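GTPase activator-like protein (Chaetomium thermophilum, PDB 5HIU) is the N-terminal, all-helical part of TSC2, a much longer protein that probably acts as a GTPase activator through a domain outside this fragment. Local coordinates at residues Gly209-Asp212 / Met213-Ile217; Gly34-Ser37 / Glu38-Ala42; Pro332-Leu336 / Ser337-Gly341. One frame throughout, in Å; residues are numbered along the deposited sequence.

Interaction 1. Residues Gly209-Asp212 / Met213-Ile217; sequences GLID and MLLKI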
ATOM      1  N   GLY A 209      -4.693  -3.090 -13.051  1.00 59.06           N
ATOM      2  CA  GLY A 209      -5.919  -2.514 -12.516  1.00 59.22           C
ATOM      3  C   GLY A 209      -5.927  -2.463 -10.988  1.00 58.83           C
ATOM      4  O   GLY A 209      -6.312  -1.463 -10.353  1.00 55.66           O
ATOM      5  N   LEU A 210      -5.511  -3.555 -10.375  1.00 56.19           N
ATOM      6  CA  LEU A 210      -5.583  -3.629  -8.941  1.00 55.21           C
ATOM      7  C   LEU A 210      -4.657  -2.579  -8.336  1.00 54.83           C
ATOM      8  O   LEU A 210      -5.072  -1.831  -7.465  1.00 49.20           O
ATOM      9  CB  LEU A 210      -5.231  -5.026  -8.472  1.00 54.42           C
ATOM     10  CG  LEU A 210      -5.103  -5.161  -6.966  1.00 58.31           C
ATOM     11  CD1 LEU A 210      -6.344  -4.678  -6.215  1.00 62.52           C
ATOM     12  CD2 LEU A 210      -4.805  -6.616  -6.662  1.00 59.28           C
ATOM     13  N   ILE A 211      -3.427  -2.503  -8.841  1.00 55.77           N
ATOM     14  CA  ILE A 211      -2.451  -1.536  -8.360  1.00 54.17           C
ATOM     15  C   ILE A 211      -2.986  -0.118  -8.407  1.00 60.22           C
ATOM     16  O   ILE A 211      -2.918   0.590  -7.398  1.00 63.73           O
ATOM     17  CB  ILE A 211      -1.135  -1.619  -9.154  1.00 58.31           C
ATOM     18  CG1 ILE A 211      -0.363  -2.878  -8.751  1.00 58.38           C
ATOM     19  CG2 ILE A 211      -0.258  -0.403  -8.898  1.00 56.12           C
ATOM     20  CD1 ILE A 211       0.561  -3.395  -9.838  1.00 62.16           C
ATOM     21  N   ASP A 212      -3.514   0.293  -9.568  1.00 64.43           N
ATOM     22  CA  ASP A 212      -4.117   1.633  -9.721  1.00 66.35           C
ATOM     23  C   ASP A 212      -5.127   1.928  -8.631  1.00 60.65           C
ATOM     24  O   ASP A 212      -5.139   3.005  -8.036  1.00 68.43           O
ATOM     25  CB  ASP A 212      -4.860   1.777 -11.062  1.00 69.79           C
ATOM     26  CG  ASP A 212      -3.947   1.729 -12.246  1.00 71.36           C
ATOM     27  OD1 ASP A 212      -2.716   1.727 -12.065  1.00 73.05           O
ATOM     28  OD2 ASP A 212      -4.463   1.682 -13.378  1.00 81.89           O
ATOM     29  N   MET A 213      -5.998   0.966  -8.397  1.00 54.93           N
ATOM     30  CA  MET A 213      -7.065   1.131  -7.429  1.00 60.50           C
ATOM     31  C   MET A 213      -6.506   1.386  -6.014  1.00 60.47           C
ATOM     32  O   MET A 213      -7.001   2.263  -5.294  1.00 56.96           O
ATOM     33  CB  MET A 213      -7.934  -0.129  -7.456  1.00 63.36           C
ATOM     34  CG  MET A 213      -9.248  -0.063  -6.711  1.00 65.69           C
ATOM     35  SD  MET A 213     -10.348   1.167  -7.403  1.00 74.59           S
ATOM     36  CE  MET A 213     -10.236   2.487  -6.186  1.00 66.27           C
ATOM     37  N   LEU A 214      -5.461   0.643  -5.633  1.00 54.98           N
ATOM     38  CA  LEU A 214      -4.871   0.797  -4.305  1.00 56.39           C
ATOM     39  C   LEU A 214      -4.181   2.136  -4.131  1.00 58.08           C
ATOM     40  O   LEU A 214      -4.172   2.706  -3.034  1.00 53.62           O
ATOM     41  CB  LEU A 214      -3.825  -0.256  -4.054  1.00 54.39           C
ATOM     42  CG  LEU A 214      -4.298  -1.679  -4.167  1.00 53.30           C
ATOM     43  CD1 LEU A 214      -3.079  -2.496  -4.511  1.00 53.34           C
ATOM     44  CD2 LEU A 214      -4.976  -2.138  -2.887  1.00 55.24           C
ATOM     45  N   LEU A 215      -3.579   2.625  -5.205  1.00 57.48           N
ATOM     46  CA  LEU A 215      -2.832   3.852  -5.103  1.00 61.40           C
ATOM     47  C   LEU A 215      -3.780   5.026  -5.010  1.00 62.99           C
ATOM     48  O   LEU A 215      -3.522   5.965  -4.262  1.00 69.51           O
ATOM     49  CB  LEU A 215      -1.888   4.002  -6.276  1.00 61.89           C
ATOM     50  CG  LEU A 215      -0.841   2.906  -6.359  1.00 62.60           C
ATOM     51  CD1 LEU A 215       0.089   3.221  -7.511  1.00 63.86           C
ATOM     52  CD2 LEU A 215      -0.055   2.708  -5.066  1.00 59.71           C
ATOM     53  N   LYS A 216      -4.869   4.970  -5.765  1.00 63.78           N
ATOM     54  CA  LYS A 216      -5.949   5.958  -5.645  1.00 68.95           C
ATOM     55  C   LYS A 216      -6.289   6.087  -4.154  1.00 63.64           C
ATOM     56  O   LYS A 216      -6.129   7.144  -3.529  1.00 61.41           O
ATOM     57  CB  LYS A 216      -7.169   5.473  -6.436  1.00 80.45           C
ATOM     58  CG  LYS A 216      -8.127   6.541  -6.934  1.00 93.28           C
ATOM     59  CD  LYS A 216      -9.167   5.931  -7.880  1.00 97.17           C
ATOM     60  CE  LYS A 216      -9.334   6.781  -9.131  1.00108.15           C
ATOM     61  NZ  LYS A 216     -10.487   6.363  -9.980  1.00114.38           N
ATOM     62  N   ILE A 217      -6.699   4.972  -3.575  1.00 55.49           N
ATOM     63  CA  ILE A 217      -7.080   4.943  -2.179  1.00 55.16           C
ATOM     64  C   ILE A 217      -5.962   5.472  -1.284  1.00 53.30           C
ATOM     65  O   ILE A 217      -6.218   6.194  -0.329  1.00 54.52           O
ATOM     66  CB  ILE A 217      -7.500   3.533  -1.773  1.00 54.48           C
ATOM     67  CG1 ILE A 217      -8.793   3.170  -2.517  1.00 56.67           C
ATOM     68  CG2 ILE A 217      -7.708   3.427  -0.276  1.00 51.20           C
ATOM     69  CD1 ILE A 217      -9.065   1.683  -2.542  1.00 61.72           C
TER
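A stretch of the i to i+4 ladder of alpha-helix 204-219 joins Leu210 to Leu214 and Ile211 to Leu215, inside the elongated, alpha-solenoid-like array of helices that makes up this chain. Successive main-chain hydrogen bonds establish the helical geometry: Met213 N donates to Gly209 O, Leu214 N to Leu210 O, Leu215 N to Ile211 O and Lys216 N to Asp212 O. The last, at 3.0 Å between Lys216 N and Asp212 O, is close to straight, with an N-H...O angle of 170°. Of the side-chain pairs, Ile211 and Leu215 lie alongside each other and point the same way, with Ile211 CG2 3.9 Å from Leu215 CD1. A chi1 of -74° sets Ile211 CG1 beside its own backbone N and turns CG2 to the side where Leu215 lies. Leu210 and Leu214 meet at a slant instead, Leu210 CG being 4.2 Å from Leu214 CD1. Ile211 and Leu215 pack on helices 224-240 and 245-261; the other pair divides, Leu214 meeting Val233 of helix 224-240 and Leu210 facing helices 139-163 and 179-198. Asp212 OD1 forms a salt bridge with Lys247, a polar link to helix 245-261. Leu214 and Leu215 also sit against carbonyl oxygens one turn back: Leu214 CG lies 3.4 Å from Leu210 O, and Leu215 CG lies 3.3 Å from Ile211 O.

Interaction 2. Residues Gly34-Ser37 / Glu38-Ala42; sequences GHLS and ERVLA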
ATOM      1  N   GLY A  34     -42.913 -23.263  -0.710  1.00 90.34           N
ATOM      2  CA  GLY A  34     -43.737 -22.518   0.246  1.00 84.01           C
ATOM      3  C   GLY A  34     -44.085 -21.141  -0.284  1.00 81.60           C
ATOM      4  O   GLY A  34     -43.474 -20.668  -1.249  1.00 80.99           O
ATOM      5  N   HIS A  35     -45.083 -20.499   0.316  1.00 82.33           N
ATOM      6  CA  HIS A  35     -45.305 -19.079   0.066  1.00 82.12           C
ATOM      7  C   HIS A  35     -44.107 -18.354   0.661  1.00 81.45           C
ATOM      8  O   HIS A  35     -43.481 -18.845   1.593  1.00 79.04           O
ATOM      9  CB  HIS A  35     -46.590 -18.587   0.711  1.00 87.72           C
ATOM     10  CG  HIS A  35     -47.816 -19.329   0.274  1.00 93.63           C
ATOM     11  ND1 HIS A  35     -48.244 -19.356  -1.038  1.00 93.63           N
ATOM     12  CD2 HIS A  35     -48.720 -20.050   0.980  1.00 94.20           C
ATOM     13  CE1 HIS A  35     -49.350 -20.072  -1.124  1.00 93.96           C
ATOM     14  NE2 HIS A  35     -49.660 -20.505   0.086  1.00 96.00           N
ATOM     15  N   LEU A  36     -43.780 -17.184   0.137  1.00 82.01           N
ATOM     16  CA  LEU A  36     -42.516 -16.553   0.477  1.00 78.08           C
ATOM     17  C   LEU A  36     -42.214 -16.561   1.973  1.00 82.50           C
ATOM     18  O   LEU A  36     -41.097 -16.865   2.378  1.00 83.39           O
ATOM     19  CB  LEU A  36     -42.452 -15.128  -0.061  1.00 77.09           C
ATOM     20  CG  LEU A  36     -41.097 -14.455   0.150  1.00 78.69           C
ATOM     21  CD1 LEU A  36     -39.953 -15.379  -0.249  1.00 76.55           C
ATOM     22  CD2 LEU A  36     -40.996 -13.155  -0.636  1.00 82.38           C
ATOM     23  N   SER A  37     -43.202 -16.237   2.798  1.00 84.10           N
ATOM     24  CA  SER A  37     -42.969 -16.199   4.235  1.00 83.69           C
ATOM     25  C   SER A  37     -42.593 -17.588   4.749  1.00 81.19           C
ATOM     26  O   SER A  37     -41.913 -17.720   5.756  1.00 81.82           O
ATOM     27  CB  SER A  37     -44.196 -15.674   4.989  1.00 88.68           C
ATOM     28  OG  SER A  37     -45.169 -16.699   5.190  1.00 90.52           O
ATOM     29  N   GLU A  38     -43.066 -18.621   4.072  1.00 84.56           N
ATOM     30  CA  GLU A  38     -42.769 -19.991   4.471  1.00 85.37           C
ATOM     31  C   GLU A  38     -41.338 -20.294   4.103  1.00 78.97           C
ATOM     32  O   GLU A  38     -40.624 -20.934   4.872  1.00 75.49           O
ATOM     33  CB  GLU A  38     -43.718 -20.987   3.799  1.00 88.43           C
ATOM     34  CG  GLU A  38     -45.187 -20.652   4.004  1.00 92.53           C
ATOM     35  CD  GLU A  38     -46.135 -21.739   3.525  1.00 93.24           C
ATOM     36  OE1 GLU A  38     -46.076 -22.109   2.333  1.00 92.00           O
ATOM     37  OE2 GLU A  38     -46.961 -22.201   4.342  1.00 96.77           O
ATOM     38  N   ARG A  39     -40.931 -19.805   2.931  1.00 76.18           N
ATOM     39  CA  ARG A  39     -39.571 -19.989   2.428  1.00 76.27           C
ATOM     40  C   ARG A  39     -38.563 -19.346   3.365  1.00 73.32           C
ATOM     41  O   ARG A  39     -37.510 -19.920   3.634  1.00 79.01           O
ATOM     42  CB  ARG A  39     -39.415 -19.391   1.027  1.00 76.82           C
ATOM     43  CG  ARG A  39     -40.382 -19.947  -0.021  1.00 75.86           C
ATOM     44  CD  ARG A  39     -40.066 -19.349  -1.378  1.00 73.35           C
ATOM     45  NE  ARG A  39     -38.831 -19.927  -1.895  1.00 73.22           N
ATOM     46  CZ  ARG A  39     -37.998 -19.329  -2.747  1.00 77.17           C
ATOM     47  NH1 ARG A  39     -38.250 -18.097  -3.192  1.00 77.99           N
ATOM     48  NH2 ARG A  39     -36.894 -19.966  -3.153  1.00 74.01           N
ATOM     49  N   VAL A  40     -38.908 -18.173   3.880  1.00 67.79           N
ATOM     50  CA  VAL A  40     -38.044 -17.458   4.798  1.00 67.31           C
ATOM     51  C   VAL A  40     -37.809 -18.289   6.060  1.00 67.76           C
ATOM     52  O   VAL A  40     -36.675 -18.472   6.516  1.00 67.42           O
ATOM     53  CB  VAL A  40     -38.628 -16.073   5.143  1.00 66.55           C
ATOM     54  CG1 VAL A  40     -37.835 -15.408   6.259  1.00 65.79           C
ATOM     55  CG2 VAL A  40     -38.608 -15.186   3.904  1.00 66.71           C
ATOM     56  N   LEU A  41     -38.883 -18.810   6.613  1.00 69.00           N
ATOM     57  CA  LEU A  41     -38.793 -19.631   7.818  1.00 69.92           C
ATOM     58  C   LEU A  41     -38.019 -20.937   7.550  1.00 68.35           C
ATOM     59  O   LEU A  41     -37.254 -21.393   8.387  1.00 65.25           O
ATOM     60  CB  LEU A  41     -40.201 -19.935   8.347  1.00 68.32           C
ATOM     61  CG  LEU A  41     -40.266 -20.723   9.644  1.00 70.51           C
ATOM     62  CD1 LEU A  41     -39.789 -19.853  10.783  1.00 71.81           C
ATOM     63  CD2 LEU A  41     -41.679 -21.239   9.899  1.00 74.71           C
ATOM     64  N   ALA A  42     -38.244 -21.534   6.386  1.00 70.98           N
ATOM     65  CA  ALA A  42     -37.540 -22.752   5.990  1.00 73.43           C
ATOM     66  C   ALA A  42     -36.050 -22.467   5.880  1.00 73.94           C
ATOM     67  O   ALA A  42     -35.207 -23.204   6.420  1.00 71.86           O
ATOM     68  CB  ALA A  42     -38.075 -23.253   4.661  1.00 74.91           C
TER
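Glu38 and His35 lie side by side and point the same way, their carboxylate and imidazole planes only 26° apart, at the start of helix 36-52. His35 occupies the N-cap position and Glu38 is the third residue of the helix, so the 2.8 Å hydrogen bond from His35 N to Glu38 OE1 is the N3-to-N-cap bond of a capping box; the reciprocal bond from the cap's side chain to Glu38 N is not made, so only half of the box is present. With chi1 at -53°, Glu38 CG stands beside its own backbone N, and the extended chain beyond brings OE1 back to the backbone N of the cap residue. His35 N meets OE1 on its anti side, 22° out of the carboxylate plane. The same oxygen lies 3.6 Å from His35 CD2 and 3.2 Å from Gly34 CA. The cap's carbonyl is used as well: Arg39 N bonds to His35 O at 3.0 Å. Arg39 crosses Leu36 at a slant, Leu36 CD1 being 4.1 Å from Arg39 CD, and its guanidinium continues to a salt bridge with Asp67. A carboxylate bonded at the amino end of a helix would probably be stabilised by the local helix dipole, so charge as well as the hydrogen bond may help to define where this helix begins.

Interaction 3. Residues Pro332-Leu336 / Ser337-Gly341; sequences PQVPL and SLLVG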
ATOM      1  N   PRO A 332      20.433  -2.286  -3.899  1.00 66.92           N
ATOM      2  CA  PRO A 332      21.113  -1.684  -5.031  1.00 66.83           C
ATOM      3  C   PRO A 332      21.906  -0.468  -4.602  1.00 69.87           C
ATOM      4  O   PRO A 332      21.451   0.300  -3.757  1.00 70.03           O
ATOM      5  CB  PRO A 332      19.961  -1.239  -5.935  1.00 64.80           C
ATOM      6  CG  PRO A 332      18.881  -0.879  -4.987  1.00 63.55           C
ATOM      7  CD  PRO A 332      19.050  -1.781  -3.778  1.00 64.30           C
ATOM      8  N   GLN A 333      23.076  -0.276  -5.192  1.00 75.59           N
ATOM      9  CA  GLN A 333      23.885   0.885  -4.874  1.00 76.99           C
ATOM     10  C   GLN A 333      23.414   2.101  -5.665  1.00 71.70           C
ATOM     11  O   GLN A 333      22.754   1.977  -6.681  1.00 69.19           O
ATOM     12  CB  GLN A 333      25.369   0.586  -5.115  1.00 87.21           C
ATOM     13  CG  GLN A 333      26.110   0.091  -3.871  1.00 91.85           C
ATOM     14  CD  GLN A 333      25.393  -1.047  -3.154  1.00 93.54           C
ATOM     15  OE1 GLN A 333      25.207  -2.124  -3.719  1.00105.51           O
ATOM     16  NE2 GLN A 333      24.991  -0.813  -1.905  1.00 89.63           N
ATOM     17  N   VAL A 334      23.747   3.280  -5.171  1.00 71.62           N
ATOM     18  CA  VAL A 334      23.361   4.522  -5.816  1.00 72.99           C
ATOM     19  C   VAL A 334      24.603   5.226  -6.380  1.00 78.60           C
ATOM     20  O   VAL A 334      25.641   5.259  -5.721  1.00 81.65           O
ATOM     21  CB  VAL A 334      22.662   5.451  -4.817  1.00 67.51           C
ATOM     22  CG1 VAL A 334      22.316   6.774  -5.473  1.00 70.85           C
ATOM     23  CG2 VAL A 334      21.405   4.795  -4.265  1.00 67.09           C
ATOM     24  N   PRO A 335      24.499   5.803  -7.591  1.00 82.00           N
ATOM     25  CA  PRO A 335      25.638   6.556  -8.133  1.00 82.41           C
ATOM     26  C   PRO A 335      25.855   7.876  -7.422  1.00 81.40           C
ATOM     27  O   PRO A 335      24.922   8.664  -7.268  1.00 80.58           O
ATOM     28  CB  PRO A 335      25.262   6.814  -9.596  1.00 87.23           C
ATOM     29  CG  PRO A 335      23.892   6.261  -9.813  1.00 86.96           C
ATOM     30  CD  PRO A 335      23.342   5.780  -8.505  1.00 84.86           C
ATOM     31  N   LEU A 336      27.079   8.127  -6.987  1.00 81.08           N
ATOM     32  CA  LEU A 336      27.328   9.348  -6.262  1.00 79.66           C
ATOM     33  C   LEU A 336      27.111  10.550  -7.169  1.00 81.76           C
ATOM     34  O   LEU A 336      26.431  11.498  -6.792  1.00 79.86           O
ATOM     35  CB  LEU A 336      28.736   9.368  -5.709  1.00 81.61           C
ATOM     36  CG  LEU A 336      29.013  10.591  -4.831  1.00 84.56           C
ATOM     37  CD1 LEU A 336      28.061  10.597  -3.636  1.00 82.80           C
ATOM     38  CD2 LEU A 336      30.476  10.615  -4.393  1.00 85.57           C
ATOM     39  N   SER A 337      27.693  10.499  -8.363  1.00 86.22           N
ATOM     40  CA  SER A 337      27.564  11.579  -9.341  1.00 90.49           C
ATOM     41  C   SER A 337      26.099  11.962  -9.532  1.00 89.33           C
ATOM     42  O   SER A 337      25.710  13.097  -9.230  1.00 84.49           O
ATOM     43  CB  SER A 337      28.184  11.144 -10.665  1.00 95.99           C
ATOM     44  OG  SER A 337      27.856   9.789 -10.929  1.00 98.13           O
ATOM     45  N   LEU A 338      25.296  10.996  -9.996  1.00 87.94           N
ATOM     46  CA  LEU A 338      23.835  11.151 -10.131  1.00 88.07           C
ATOM     47  C   LEU A 338      23.199  11.726  -8.867  1.00 84.14           C
ATOM     48  O   LEU A 338      22.505  12.739  -8.913  1.00 85.26           O
ATOM     49  CB  LEU A 338      23.160   9.798 -10.417  1.00 88.43           C
ATOM     50  CG  LEU A 338      23.031   9.212 -11.826  1.00 90.52           C
ATOM     51  CD1 LEU A 338      22.352  10.236 -12.719  1.00 97.50           C
ATOM     52  CD2 LEU A 338      24.357   8.754 -12.428  1.00 94.65           C
ATOM     53  N   LEU A 339      23.432  11.065  -7.739  1.00 80.34           N
ATOM     54  CA  LEU A 339      22.825  11.491  -6.490  1.00 80.53           C
ATOM     55  C   LEU A 339      23.041  12.968  -6.308  1.00 81.23           C
ATOM     56  O   LEU A 339      22.103  13.717  -6.111  1.00 88.33           O
ATOM     57  CB  LEU A 339      23.404  10.732  -5.294  1.00 80.21           C
ATOM     58  CG  LEU A 339      22.720  11.024  -3.956  1.00 78.54           C
ATOM     59  CD1 LEU A 339      21.221  10.759  -4.023  1.00 76.28           C
ATOM     60  CD2 LEU A 339      23.358  10.197  -2.849  1.00 78.67           C
ATOM     61  N   VAL A 340      24.295  13.376  -6.412  1.00 88.51           N
ATOM     62  CA  VAL A 340      24.688  14.768  -6.208  1.00 88.58           C
ATOM     63  C   VAL A 340      24.084  15.646  -7.293  1.00 88.26           C
ATOM     64  O   VAL A 340      23.639  16.757  -7.009  1.00 88.80           O
ATOM     65  CB  VAL A 340      26.222  14.904  -6.160  1.00 90.76           C
ATOM     66  CG1 VAL A 340      26.650  16.351  -5.969  1.00 92.57           C
ATOM     67  CG2 VAL A 340      26.770  14.064  -5.018  1.00 91.48           C
ATOM     68  N   GLY A 341      24.057  15.136  -8.526  1.00 87.34           N
ATOM     69  CA  GLY A 341      23.385  15.820  -9.624  1.00 89.91           C
ATOM     70  C   GLY A 341      21.939  16.100  -9.265  1.00 92.97           C
ATOM     71  O   GLY A 341      21.447  17.226  -9.433  1.00 93.55           O
TER
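Leu338 lies at a slant against the CB-CG part of the puckered Pro335 ring, its CD2 lying 3.6 Å from Pro335 CB and its CB 3.7 Å from Pro335 CG. The flat groups beside this pair are two carbonyls, each met by one backbone N-H. Leu339 N donates to Pro335 O at 2.9 Å from a position tilted 23° out of that carbonyl's plane. At the Leu336 carbonyl, Val340 N bonds to Leu336 O at 2.9 Å, with a C=O...N angle of 164° that puts the donor almost straight ahead of the oxygen. These bonds open helix 336-348, for which Pro335 is the N-cap after the extended residues 332-334. Val334, just ahead of the cap, touches Leu339, the fourth residue of the helix, through a 4.1 Å contact between Val334 CG1 and Leu339 CB; this apolar pairing across the cap has the positions of a hydrophobic staple. Val334 packs further on Val286 and Leu339 on Leu290, both of helix 281-294. Leu336 and Val340 lie side by side, and both touch Ile385 of helix 383-391. A chi1 of -175° swings the Leu336 side chain away from its own N, and Leu336 CD1 comes within 3.9 Å of Val340 CG2.

In the fold
The three contacts follow one another along the chain without touching, and interactions 2 and 3 lie on opposite sides of its centre, their centres 72 Å apart. Interaction 1, whose centre is about 9 Å from the centre of the chain, is mid-helix: its leucines and isoleucines are buried among four neighbouring helices, and main-chain bonds and the Asp212-Lys247 salt bridge supply the polar part. Interactions 2 and 3 are surface contacts at helix starts, and no helix is common to any two of the three. Both frame a helix start, but 34-42 has a carboxylate bonded to the N-cap backbone N, whereas 332-341 has apolar contacts on and across a proline at the N-cap.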